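Local coordinates for type I polyketide synthase PikAII (PDB 3QP9), which is a C2-type ketoreductase domain of a modular polyketide synthase, a class that probably epimerises alpha-substituents of polyketide intermediates without reducing their beta-ketones, at residues L96-L100 with A141-V147; L113-D117 with T129-T135; L136-Q140 with L358-A363; V175-R180 with G192-L196. All coordinates share one frame; numbering follows the deposited sequence.

Contact 1 of 4, residues L96-L100 with A141-V147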
loop_
_atom_site.group_PDB
_atom_site.type_symbol
_atom_site.label_atom_id
_atom_site.label_comp_id
_atom_site.label_asym_id
_atom_site.label_seq_id
_atom_site.Cartn_x
_atom_site.Cartn_y
_atom_site.Cartn_z
ATOM N N LEU A 96 -25.573 -4.063 -12.255
ATOM C CA LEU A 96 -25.428 -2.611 -12.438
ATOM C C LEU A 96 -26.277 -2.017 -13.608
ATOM O O LEU A 96 -26.964 -1.011 -13.416
ATOM C CB LEU A 96 -23.975 -2.229 -12.612
ATOM C CG LEU A 96 -23.031 -2.453 -11.417
ATOM C CD1 LEU A 96 -21.590 -2.571 -11.960
ATOM C CD2 LEU A 96 -23.179 -1.366 -10.291
ATOM N N GLY A 97 -26.165 -2.603 -14.801
ATOM C CA GLY A 97 -26.993 -2.225 -15.970
ATOM C C GLY A 97 -28.482 -2.255 -15.628
ATOM O O GLY A 97 -29.239 -1.307 -15.958
ATOM N N GLU A 98 -28.931 -3.310 -14.951
ATOM C CA GLU A 98 -30.318 -3.328 -14.443
ATOM C C GLU A 98 -30.636 -2.141 -13.514
ATOM O O GLU A 98 -31.701 -1.504 -13.608
ATOM C CB GLU A 98 -30.624 -4.687 -13.785
ATOM C CG GLU A 98 -31.823 -4.754 -12.799
ATOM C CD GLU A 98 -32.417 -6.209 -12.643
ATOM O OE1 GLU A 98 -33.306 -6.411 -11.771
ATOM O OE2 GLU A 98 -32.003 -7.143 -13.387
ATOM N N ALA A 99 -29.696 -1.804 -12.623
ATOM C CA ALA A 99 -29.933 -0.731 -11.678
ATOM C C ALA A 99 -29.913 0.595 -12.391
ATOM O O ALA A 99 -30.626 1.503 -11.986
ATOM C CB ALA A 99 -28.847 -0.729 -10.574
ATOM N N LEU A 100 -29.078 0.704 -13.438
ATOM C CA LEU A 100 -28.920 1.952 -14.188
ATOM C C LEU A 100 -30.138 2.151 -15.107
ATOM O O LEU A 100 -30.663 3.279 -15.195
ATOM C CB LEU A 100 -27.568 2.026 -14.933
ATOM C CG LEU A 100 -27.119 3.319 -15.635
ATOM C CD1 LEU A 100 -26.764 4.518 -14.743
ATOM C CD2 LEU A 100 -25.997 3.062 -16.624
ATOM N N ALA A 141 -16.615 -3.814 -13.893
ATOM C CA ALA A 141 -18.023 -4.050 -14.198
ATOM C C ALA A 141 -18.824 -2.748 -14.366
ATOM O O ALA A 141 -19.734 -2.680 -15.195
ATOM C CB ALA A 141 -18.634 -4.923 -13.174
ATOM N N LEU A 142 -18.501 -1.715 -13.566
ATOM C CA LEU A 142 -19.035 -0.353 -13.829
ATOM C C LEU A 142 -18.860 0.112 -15.301
ATOM O O LEU A 142 -19.782 0.648 -15.919
ATOM C CB LEU A 142 -18.367 0.661 -12.873
ATOM C CG LEU A 142 -18.901 0.518 -11.425
ATOM C CD1 LEU A 142 -17.994 1.306 -10.452
ATOM C CD2 LEU A 142 -20.372 0.946 -11.281
ATOM N N GLU A 143 -17.671 -0.084 -15.851
ATOM C CA GLU A 143 -17.415 0.281 -17.235
ATOM C C GLU A 143 -18.188 -0.659 -18.170
ATOM O O GLU A 143 -18.725 -0.180 -19.148
ATOM C CB GLU A 143 -15.919 0.282 -17.574
ATOM C CG GLU A 143 -15.599 1.085 -18.850
ATOM C CD GLU A 143 -14.102 1.149 -19.209
ATOM O OE1 GLU A 143 -13.707 2.137 -19.889
ATOM O OE2 GLU A 143 -13.324 0.223 -18.831
ATOM N N ASP A 144 -18.300 -1.952 -17.844
ATOM C CA ASP A 144 -19.081 -2.902 -18.696
ATOM C C ASP A 144 -20.558 -2.531 -18.730
ATOM O O ASP A 144 -21.207 -2.721 -19.748
ATOM C CB ASP A 144 -19.022 -4.349 -18.219
ATOM C CG ASP A 144 -17.623 -4.909 -18.148
ATOM O OD1 ASP A 144 -17.448 -5.871 -17.329
ATOM O OD2 ASP A 144 -16.715 -4.411 -18.875
ATOM N N ALA A 145 -21.096 -2.075 -17.597
ATOM C CA ALA A 145 -22.461 -1.582 -17.552
ATOM C C ALA A 145 -22.707 -0.113 -18.043
ATOM O O ALA A 145 -23.856 0.364 -18.039
ATOM C CB ALA A 145 -23.018 -1.776 -16.155
ATOM N N GLY A 146 -21.630 0.603 -18.395
ATOM C CA GLY A 146 -21.711 2.002 -18.839
ATOM C C GLY A 146 -22.170 3.043 -17.813
ATOM O O GLY A 146 -22.768 4.056 -18.189
ATOM N N VAL A 147 -21.877 2.779 -16.516
ATOM C CA VAL A 147 -22.135 3.710 -15.398
ATOM C C VAL A 147 -21.025 4.710 -15.424
ATOM O O VAL A 147 -19.869 4.352 -15.223
ATOM C CB VAL A 147 -22.143 2.987 -14.003
ATOM C CG1 VAL A 147 -22.465 3.969 -12.863
ATOM C CG2 VAL A 147 -23.161 1.845 -13.992
#

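Contact 2 of 4, residues L113-D117 with T129-T135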
loop_
_atom_site.group_PDB
_atom_site.type_symbol
_atom_site.label_atom_id
_atom_site.label_comp_id
_atom_site.label_asym_id
_atom_site.label_seq_id
_atom_site.Cartn_x
_atom_site.Cartn_y
_atom_site.Cartn_z
ATOM N N LEU A 113 -19.179 -0.412 -0.572
ATOM C CA LEU A 113 -18.756 -0.898 0.775
ATOM C C LEU A 113 -18.014 -2.248 0.663
ATOM O O LEU A 113 -17.917 -2.966 1.666
ATOM C CB LEU A 113 -19.981 -0.990 1.746
ATOM C CG LEU A 113 -20.859 0.273 1.861
ATOM C CD1 LEU A 113 -21.937 0.108 2.963
ATOM C CD2 LEU A 113 -20.039 1.557 2.189
ATOM N N LEU A 114 -17.556 -2.627 -0.530
ATOM C CA LEU A 114 -17.030 -4.013 -0.749
ATOM C C LEU A 114 -15.778 -4.328 0.064
ATOM O O LEU A 114 -15.541 -5.475 0.405
ATOM C CB LEU A 114 -16.729 -4.336 -2.232
ATOM C CG LEU A 114 -17.967 -4.365 -3.167
ATOM C CD1 LEU A 114 -17.528 -4.501 -4.611
ATOM C CD2 LEU A 114 -18.927 -5.568 -2.740
ATOM N N ALA A 115 -14.999 -3.298 0.386
ATOM C CA ALA A 115 -13.753 -3.520 1.150
ATOM C C ALA A 115 -14.031 -4.078 2.562
ATOM O O ALA A 115 -13.139 -4.709 3.159
ATOM C CB ALA A 115 -12.952 -2.180 1.189
ATOM N N TRP A 116 -15.269 -3.891 3.052
ATOM C CA TRP A 116 -15.620 -4.329 4.395
ATOM C C TRP A 116 -15.646 -5.827 4.502
ATOM O O TRP A 116 -15.553 -6.341 5.605
ATOM C CB TRP A 116 -16.951 -3.780 4.907
ATOM C CG TRP A 116 -16.963 -2.306 4.976
ATOM C CD1 TRP A 116 -15.961 -1.436 4.593
ATOM C CD2 TRP A 116 -18.033 -1.513 5.440
ATOM N NE1 TRP A 116 -16.373 -0.122 4.801
ATOM C CE2 TRP A 116 -17.649 -0.159 5.306
ATOM C CE3 TRP A 116 -19.300 -1.810 5.925
ATOM C CZ2 TRP A 116 -18.491 0.876 5.640
ATOM C CZ3 TRP A 116 -20.145 -0.766 6.246
ATOM C CH2 TRP A 116 -19.713 0.553 6.162
ATOM N N ASP A 117 -15.704 -6.501 3.360
ATOM C CA ASP A 117 -15.617 -7.925 3.356
ATOM C C ASP A 117 -14.159 -8.391 3.534
ATOM O O ASP A 117 -13.422 -8.595 2.580
ATOM C CB ASP A 117 -16.248 -8.519 2.096
ATOM C CG ASP A 117 -16.361 -10.072 2.159
ATOM O OD1 ASP A 117 -15.826 -10.710 3.097
ATOM O OD2 ASP A 117 -17.039 -10.650 1.278
ATOM N N THR A 129 -8.262 -10.530 0.469
ATOM C CA THR A 129 -9.639 -10.850 0.984
ATOM C C THR A 129 -10.662 -10.820 -0.138
ATOM O O THR A 129 -10.340 -10.406 -1.263
ATOM C CB THR A 129 -10.155 -9.890 2.125
ATOM O OG1 THR A 129 -10.578 -8.639 1.585
ATOM C CG2 THR A 129 -9.123 -9.669 3.238
ATOM N N ARG A 130 -11.893 -11.260 0.138
ATOM C CA ARG A 130 -12.905 -11.295 -0.937
ATOM C C ARG A 130 -13.224 -9.872 -1.372
ATOM O O ARG A 130 -13.419 -9.587 -2.551
ATOM C CB ARG A 130 -14.144 -12.001 -0.446
ATOM C CG ARG A 130 -13.985 -13.546 -0.400
ATOM C CD ARG A 130 -15.360 -14.231 -0.120
ATOM N NE ARG A 130 -15.234 -15.532 0.575
ATOM C CZ ARG A 130 -16.130 -16.528 0.532
ATOM N NH1 ARG A 130 -15.902 -17.658 1.196
ATOM N NH2 ARG A 130 -17.243 -16.405 -0.175
ATOM N N GLY A 131 -13.245 -8.973 -0.384
ATOM C CA GLY A 131 -13.393 -7.519 -0.631
ATOM C C GLY A 131 -12.355 -6.900 -1.555
ATOM O O GLY A 131 -12.690 -5.996 -2.306
ATOM N N THR A 132 -11.104 -7.365 -1.478
ATOM C CA THR A 132 -10.048 -6.944 -2.401
ATOM C C THR A 132 -10.404 -7.283 -3.886
ATOM O O THR A 132 -10.305 -6.412 -4.786
ATOM C CB THR A 132 -8.691 -7.590 -2.050
ATOM O OG1 THR A 132 -8.512 -7.680 -0.612
ATOM C CG2 THR A 132 -7.527 -6.763 -2.619
ATOM N N GLY A 133 -10.732 -8.560 -4.117
ATOM C CA GLY A 133 -11.150 -9.073 -5.458
ATOM C C GLY A 133 -12.391 -8.373 -5.933
ATOM O O GLY A 133 -12.412 -7.837 -7.027
ATOM N N ALA A 134 -13.427 -8.376 -5.092
ATOM C CA ALA A 134 -14.735 -7.754 -5.385
ATOM C C ALA A 134 -14.622 -6.279 -5.788
ATOM O O ALA A 134 -15.261 -5.844 -6.730
ATOM C CB ALA A 134 -15.652 -7.891 -4.226
ATOM N N THR A 135 -13.775 -5.511 -5.097
ATOM C CA THR A 135 -13.572 -4.095 -5.465
ATOM C C THR A 135 -12.989 -3.964 -6.854
ATOM O O THR A 135 -13.413 -3.086 -7.682
ATOM C CB THR A 135 -12.561 -3.448 -4.518
ATOM O OG1 THR A 135 -13.113 -3.463 -3.198
ATOM C CG2 THR A 135 -12.269 -1.991 -4.995
#

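Contact 3 of 4, residues L136-Q140 with L358-A363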
loop_
_atom_site.group_PDB
_atom_site.type_symbol
_atom_site.label_atom_id
_atom_site.label_comp_id
_atom_site.label_asym_id
_atom_site.label_seq_id
_atom_site.Cartn_x
_atom_site.Cartn_y
_atom_site.Cartn_z
ATOM N N LEU A 136 -12.007 -4.810 -7.140
ATOM C CA LEU A 136 -11.442 -4.804 -8.518
ATOM C C LEU A 136 -12.542 -5.122 -9.545
ATOM O O LEU A 136 -12.701 -4.473 -10.625
ATOM C CB LEU A 136 -10.293 -5.821 -8.663
ATOM C CG LEU A 136 -9.876 -6.010 -10.161
ATOM C CD1 LEU A 136 -9.376 -4.759 -10.831
ATOM C CD2 LEU A 136 -8.897 -7.174 -10.434
ATOM N N THR A 137 -13.352 -6.098 -9.169
ATOM C CA THR A 137 -14.408 -6.554 -10.089
ATOM C C THR A 137 -15.406 -5.457 -10.366
ATOM O O THR A 137 -15.930 -5.297 -11.503
ATOM C CB THR A 137 -15.038 -7.824 -9.499
ATOM O OG1 THR A 137 -13.998 -8.800 -9.471
ATOM C CG2 THR A 137 -16.200 -8.367 -10.399
ATOM N N LEU A 138 -15.666 -4.669 -9.345
ATOM C CA LEU A 138 -16.607 -3.564 -9.448
ATOM C C LEU A 138 -16.106 -2.449 -10.358
ATOM O O LEU A 138 -16.888 -1.917 -11.118
ATOM C CB LEU A 138 -17.013 -3.042 -8.070
ATOM C CG LEU A 138 -17.921 -1.809 -8.064
ATOM C CD1 LEU A 138 -19.317 -2.187 -8.564
ATOM C CD2 LEU A 138 -18.000 -1.208 -6.717
ATOM N N VAL A 139 -14.804 -2.154 -10.327
ATOM C CA VAL A 139 -14.192 -1.095 -11.144
ATOM C C VAL A 139 -14.348 -1.488 -12.632
ATOM O O VAL A 139 -14.479 -0.625 -13.533
ATOM C CB VAL A 139 -12.705 -1.018 -10.868
ATOM C CG1 VAL A 139 -11.998 -0.172 -11.922
ATOM C CG2 VAL A 139 -12.438 -0.463 -9.472
ATOM N N GLN A 140 -14.255 -2.783 -12.864
ATOM C CA GLN A 140 -14.279 -3.298 -14.232
ATOM C C GLN A 140 -15.716 -3.306 -14.739
ATOM O O GLN A 140 -15.984 -2.853 -15.848
ATOM C CB GLN A 140 -13.771 -4.737 -14.235
ATOM C CG GLN A 140 -12.282 -4.874 -14.285
ATOM C CD GLN A 140 -11.783 -6.263 -13.976
ATOM O OE1 GLN A 140 -12.513 -7.167 -13.495
ATOM N NE2 GLN A 140 -10.526 -6.456 -14.282
ATOM N N LEU A 358 -5.689 -2.205 -14.841
ATOM C CA LEU A 358 -6.791 -2.826 -14.085
ATOM C C LEU A 358 -7.836 -3.468 -15.004
ATOM O O LEU A 358 -8.326 -4.552 -14.680
ATOM C CB LEU A 358 -7.460 -1.882 -13.079
ATOM C CG LEU A 358 -6.541 -1.438 -11.911
ATOM C CD1 LEU A 358 -7.040 -0.162 -11.195
ATOM C CD2 LEU A 358 -6.185 -2.547 -10.855
ATOM N N ALA A 359 -8.156 -2.807 -16.118
ATOM C CA ALA A 359 -9.174 -3.315 -17.080
ATOM C C ALA A 359 -8.799 -4.694 -17.583
ATOM O O ALA A 359 -9.683 -5.508 -17.877
ATOM C CB ALA A 359 -9.370 -2.369 -18.259
ATOM N N ALA A 360 -7.495 -4.957 -17.642
ATOM C CA ALA A 360 -6.983 -6.172 -18.293
ATOM C C ALA A 360 -6.682 -7.319 -17.337
ATOM O O ALA A 360 -6.588 -8.453 -17.765
ATOM C CB ALA A 360 -5.767 -5.849 -19.190
ATOM N N THR A 361 -6.545 -7.032 -16.036
ATOM C CA THR A 361 -6.324 -8.086 -15.062
ATOM C C THR A 361 -7.631 -8.694 -14.575
ATOM O O THR A 361 -8.694 -8.406 -15.108
ATOM C CB THR A 361 -5.557 -7.608 -13.804
ATOM O OG1 THR A 361 -4.811 -6.410 -14.065
ATOM C CG2 THR A 361 -4.624 -8.680 -13.406
ATOM N N ASP A 362 -7.526 -9.552 -13.569
ATOM C CA ASP A 362 -8.668 -10.211 -12.964
ATOM C C ASP A 362 -8.311 -10.558 -11.518
ATOM O O ASP A 362 -7.136 -10.492 -11.160
ATOM C CB ASP A 362 -9.111 -11.461 -13.772
ATOM C CG ASP A 362 -8.015 -12.548 -13.870
ATOM O OD1 ASP A 362 -7.468 -12.963 -12.849
ATOM O OD2 ASP A 362 -7.723 -13.031 -14.980
ATOM N N ALA A 363 -9.316 -10.926 -10.721
ATOM C CA ALA A 363 -9.193 -11.130 -9.288
ATOM C C ALA A 363 -8.159 -12.155 -8.875
ATOM O O ALA A 363 -7.567 -11.992 -7.810
ATOM C CB ALA A 363 -10.550 -11.435 -8.627
#

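Contact 4 of 4, residues V175-R180 with G192-L196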
loop_
_atom_site.group_PDB
_atom_site.type_symbol
_atom_site.label_atom_id
_atom_site.label_comp_id
_atom_site.label_asym_id
_atom_site.label_seq_id
_atom_site.Cartn_x
_atom_site.Cartn_y
_atom_site.Cartn_z
ATOM N N VAL A 175 -7.071 -1.734 -0.951
ATOM C CA VAL A 175 -7.976 -1.007 -1.811
ATOM C C VAL A 175 -7.522 0.433 -2.088
ATOM O O VAL A 175 -7.681 0.957 -3.201
ATOM C CB VAL A 175 -9.360 -1.027 -1.214
ATOM C CG1 VAL A 175 -10.239 0.030 -1.885
ATOM C CG2 VAL A 175 -9.882 -2.436 -1.350
ATOM N N TRP A 176 -6.927 1.064 -1.103
ATOM C CA TRP A 176 -6.340 2.410 -1.315
ATOM C C TRP A 176 -5.233 2.304 -2.326
ATOM O O TRP A 176 -5.086 3.172 -3.221
ATOM C CB TRP A 176 -5.788 3.050 0.010
ATOM C CG TRP A 176 -6.921 3.633 0.868
ATOM C CD1 TRP A 176 -7.924 2.908 1.509
ATOM C CD2 TRP A 176 -7.242 5.002 1.105
ATOM N NE1 TRP A 176 -8.768 3.734 2.143
ATOM C CE2 TRP A 176 -8.389 5.019 1.917
ATOM C CE3 TRP A 176 -6.651 6.239 0.714
ATOM C CZ2 TRP A 176 -8.998 6.206 2.362
ATOM C CZ3 TRP A 176 -7.213 7.384 1.184
ATOM C CH2 TRP A 176 -8.402 7.387 1.996
ATOM N N GLY A 177 -4.388 1.295 -2.202
ATOM C CA GLY A 177 -3.260 1.238 -3.152
ATOM C C GLY A 177 -3.759 1.081 -4.581
ATOM O O GLY A 177 -3.299 1.761 -5.526
ATOM N N MET A 178 -4.704 0.147 -4.756
ATOM C CA MET A 178 -5.217 -0.097 -6.108
ATOM C C MET A 178 -6.043 1.109 -6.598
ATOM O O MET A 178 -5.961 1.467 -7.785
ATOM C CB MET A 178 -6.132 -1.324 -6.062
ATOM C CG MET A 178 -6.748 -1.672 -7.434
ATOM S SD MET A 178 -7.597 -3.241 -7.073
ATOM C CE MET A 178 -9.129 -2.551 -6.545
ATOM N N GLY A 179 -6.812 1.701 -5.678
ATOM C CA GLY A 179 -7.670 2.904 -5.940
ATOM C C GLY A 179 -6.936 4.092 -6.492
ATOM O O GLY A 179 -7.427 4.768 -7.419
ATOM N N ARG A 180 -5.798 4.452 -5.915
ATOM C CA ARG A 180 -4.999 5.516 -6.550
ATOM C C ARG A 180 -4.653 5.204 -7.970
ATOM O O ARG A 180 -4.562 6.114 -8.796
ATOM C CB ARG A 180 -3.711 5.746 -5.768
ATOM C CG ARG A 180 -4.040 6.347 -4.357
ATOM C CD ARG A 180 -2.626 6.611 -3.633
ATOM N NE ARG A 180 -2.130 5.431 -2.880
ATOM C CZ ARG A 180 -2.492 5.138 -1.637
ATOM N NH1 ARG A 180 -3.377 5.887 -0.975
ATOM N NH2 ARG A 180 -2.031 4.015 -1.078
ATOM N N GLY A 192 -13.331 8.680 -5.445
ATOM C CA GLY A 192 -12.248 8.750 -4.406
ATOM C C GLY A 192 -12.231 7.678 -3.388
ATOM O O GLY A 192 -12.936 6.728 -3.504
ATOM N N LEU A 193 -11.517 7.947 -2.261
ATOM C CA LEU A 193 -11.329 6.944 -1.263
ATOM C C LEU A 193 -11.608 7.630 0.011
ATOM O O LEU A 193 -11.238 8.780 0.167
ATOM C CB LEU A 193 -9.884 6.451 -1.254
ATOM C CG LEU A 193 -9.437 5.536 -2.375
ATOM C CD1 LEU A 193 -7.884 5.611 -2.727
ATOM C CD2 LEU A 193 -9.812 4.016 -1.980
ATOM N N ILE A 194 -12.347 6.980 0.898
ATOM C CA ILE A 194 -12.691 7.584 2.175
ATOM C C ILE A 194 -12.500 6.560 3.236
ATOM O O ILE A 194 -13.084 5.507 3.132
ATOM C CB ILE A 194 -14.137 8.039 2.204
ATOM C CG1 ILE A 194 -14.404 9.013 1.055
ATOM C CG2 ILE A 194 -14.463 8.621 3.622
ATOM C CD1 ILE A 194 -15.843 9.421 0.847
ATOM N N ASP A 195 -11.774 6.882 4.330
ATOM C CA ASP A 195 -11.612 5.880 5.391
ATOM C C ASP A 195 -12.339 6.339 6.656
ATOM O O ASP A 195 -12.058 7.421 7.148
ATOM C CB ASP A 195 -10.115 5.704 5.701
ATOM C CG ASP A 195 -9.846 4.625 6.742
ATOM O OD1 ASP A 195 -9.380 5.007 7.851
ATOM O OD2 ASP A 195 -10.220 3.454 6.472
ATOM N N LEU A 196 -13.230 5.497 7.170
ATOM C CA LEU A 196 -14.067 5.774 8.326
ATOM C C LEU A 196 -13.281 5.301 9.491
ATOM O O LEU A 196 -12.316 4.590 9.296
ATOM C CB LEU A 196 -15.419 5.043 8.227
ATOM C CG LEU A 196 -16.279 5.619 7.103
ATOM C CD1 LEU A 196 -17.503 4.751 6.835
ATOM C CD2 LEU A 196 -16.724 7.059 7.328
#

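Contact 1 of 4, residues L96-L100 with A141-V147
L96 and L100 of helix 89-102 pack against the C-terminal end of helix 130-144 in a van der Waals contact of helix against helix, with no hydrogen bond across it. L96 makes most of the contacts. Its CG lies anti to the carbonyl carbon (chi1 -65°), which sends the two methyls across to the neighbouring helix. CD1 rests over the backbone at the A141-L142 junction, 3.6 Å from L142 N, while CD2 meets L142 CD2 at 3.8 Å. One turn on, A145 points its CB at helix 89-102, touching L96 CB at 3.7 Å and G97 N at 3.5 Å. The backbones come close here, G97 CA 4.8 Å from A145 CA. G146 ends the helix in a Schellman motif, taking positive phi. This turn carries V147 back toward helix 89-102, where V147 CG2 meets L100 CD2 at 4.1 Å. The same L100 methyl lies beside the carbonyl oxygens of A145 and G146. Both helices lie against parallel strands: L96 touches L53 of strand 51-57, while L142 and V147 reach V110 of strand 109-112.

Contact 2 of 4, residues L113-D117 with T129-T135
The N-terminal end of helix 130-144 is anchored on the 3-10 turn 114-116, which follows strand 109-112, and on D117 after it; D117 O ties them. This oxygen accepts two hydrogen bonds. G131 N, in the first turn of the helix, donates at 3.0 Å in the carbonyl plane, and T129 OG1, at the N-cap position, donates at 3.0 Å with a tilt of 15° from that plane. T129 is steadied in turn by its own N-H, which bonds to T132 OG1 at 3.1 Å. G131 brings the backbones into contact, L114 O lying 3.1 Å from G131 CA; a CB here would run into L114 O and D117 O. L114 O also accepts the N-H of D117, which closes the 3-10 turn. Further along the helix, L114 lays CD1 against A134, 3.4 Å from A134 O and 3.9 Å from A134 CB. The D117 side chain, with CG anti to the backbone N (chi1 -171°), runs across R130 and brings OD2 to 3.6 Å from R130 CB. The charged atoms of the two are not in contact; D117 OD1 bonds to S119 OG, and R130 NE to A120 O. The contact is buried between strand 51-57, where L114 and D117 lean on P57, and helix 170-185, where T129 and T135 touch A171 and M178 respectively.

Contact 3 of 4, residues L136-Q140 with L358-A363
Q140 NE2 is held by two backbone carbonyls of the loop that leads into helix 363-386. It donates to T361 O at 2.8 Å and to L358 O at 2.9 Å, so the two oxygens converge on one amide nitrogen. The bond to L358 O is fairly straight, with an N-H...O angle of 151° and the donor only slightly tilted from the carbonyl plane. The one to T361 O is more bent, at 134°, and its donor stands well above the carbonyl plane rather than on a lone pair. The chain of Q140 runs extended beyond CG, which carries the amide from the helix surface into the turn, and the paired bonds should fix how the amide is rotated. Beside them L136 makes the apolar half of the contact. With CG anti to the backbone N (chi1 169°), it spreads its branches over the loop: CD1 lies 3.9 Å from L358 CD2, and CD2 approaches D362 C at 3.6 Å. The latter spot is where helix 363-386 begins, with D362 as N-cap and its OD1 accepting the N-H of A365. The contact thus joins helix 130-144 to the loop before helix 363-386, probably in the catalytic subdomain, and M178 of helix 170-185 packs on both L136 and L358.

Contact 4 of 4, residues V175-R180 with G192-L196
The chief interaction is a CH-pi contact between L193 and W176. L193 CB stands almost exactly on the normal of the six-membered ring of W176, 3.5 Å from its centroid. W176 has CG anti to its carbonyl carbon (chi1 -79°), a setting that points the ring to the strand, over L193, and the two side chains slide past each other in opposite directions. At the ring edge, in plane, the strand backbone comes up to the indole, with D195 N 3.5 Å from W176 CZ2. The D195 side chain meets the rim there, its CB 3.6 Å from W176 CZ2 and its chain at about a right angle to that of W176. Aliphatic contacts complete the packing. L193 CD2 meets V175 CG1 at 4.0 Å. L193 CD1 lies beside W176 O and packs on the helix at G179, where a CB would point at this methyl and crowd it; R180 N is 4.0 Å from L193 CD1. The polar groups find their partners in other strands: W176 NE1 and D195 OD2 both bond to T155 OG1, while D195 OD1 forms a salt bridge with R224. Segments 175-180 and 192-196 run nearly antiparallel, 160° between them, within the beta-alpha-beta unit of strand 151-156, helix 170-185 and strand 190-196. L193 also touches C153 of strand 151-156, and W176 reaches Q220 of strand 220-224.

In the fold
From the N terminus, contact 1 closes a loop from helix 89-102 to the end of helix 130-144. Contact 2 lies within that loop and joins the start of the same helix to the turn after strand 109-112. Contact 3 opens on the middle of helix 130-144, so it crosses contact 1, and closes 218 residues later, before helix 363-386. Contact 4, local to helix 170-185 and strand 190-196, falls inside that long span. L138, in the middle of helix 130-144, touches both L96 of contact 1 and L114 of contact 2. Contacts 1, 2 and 4 lie within the N-terminal Rossmann-like part, probably the structural subdomain, which contact 3 joins to what is probably the catalytic subdomain.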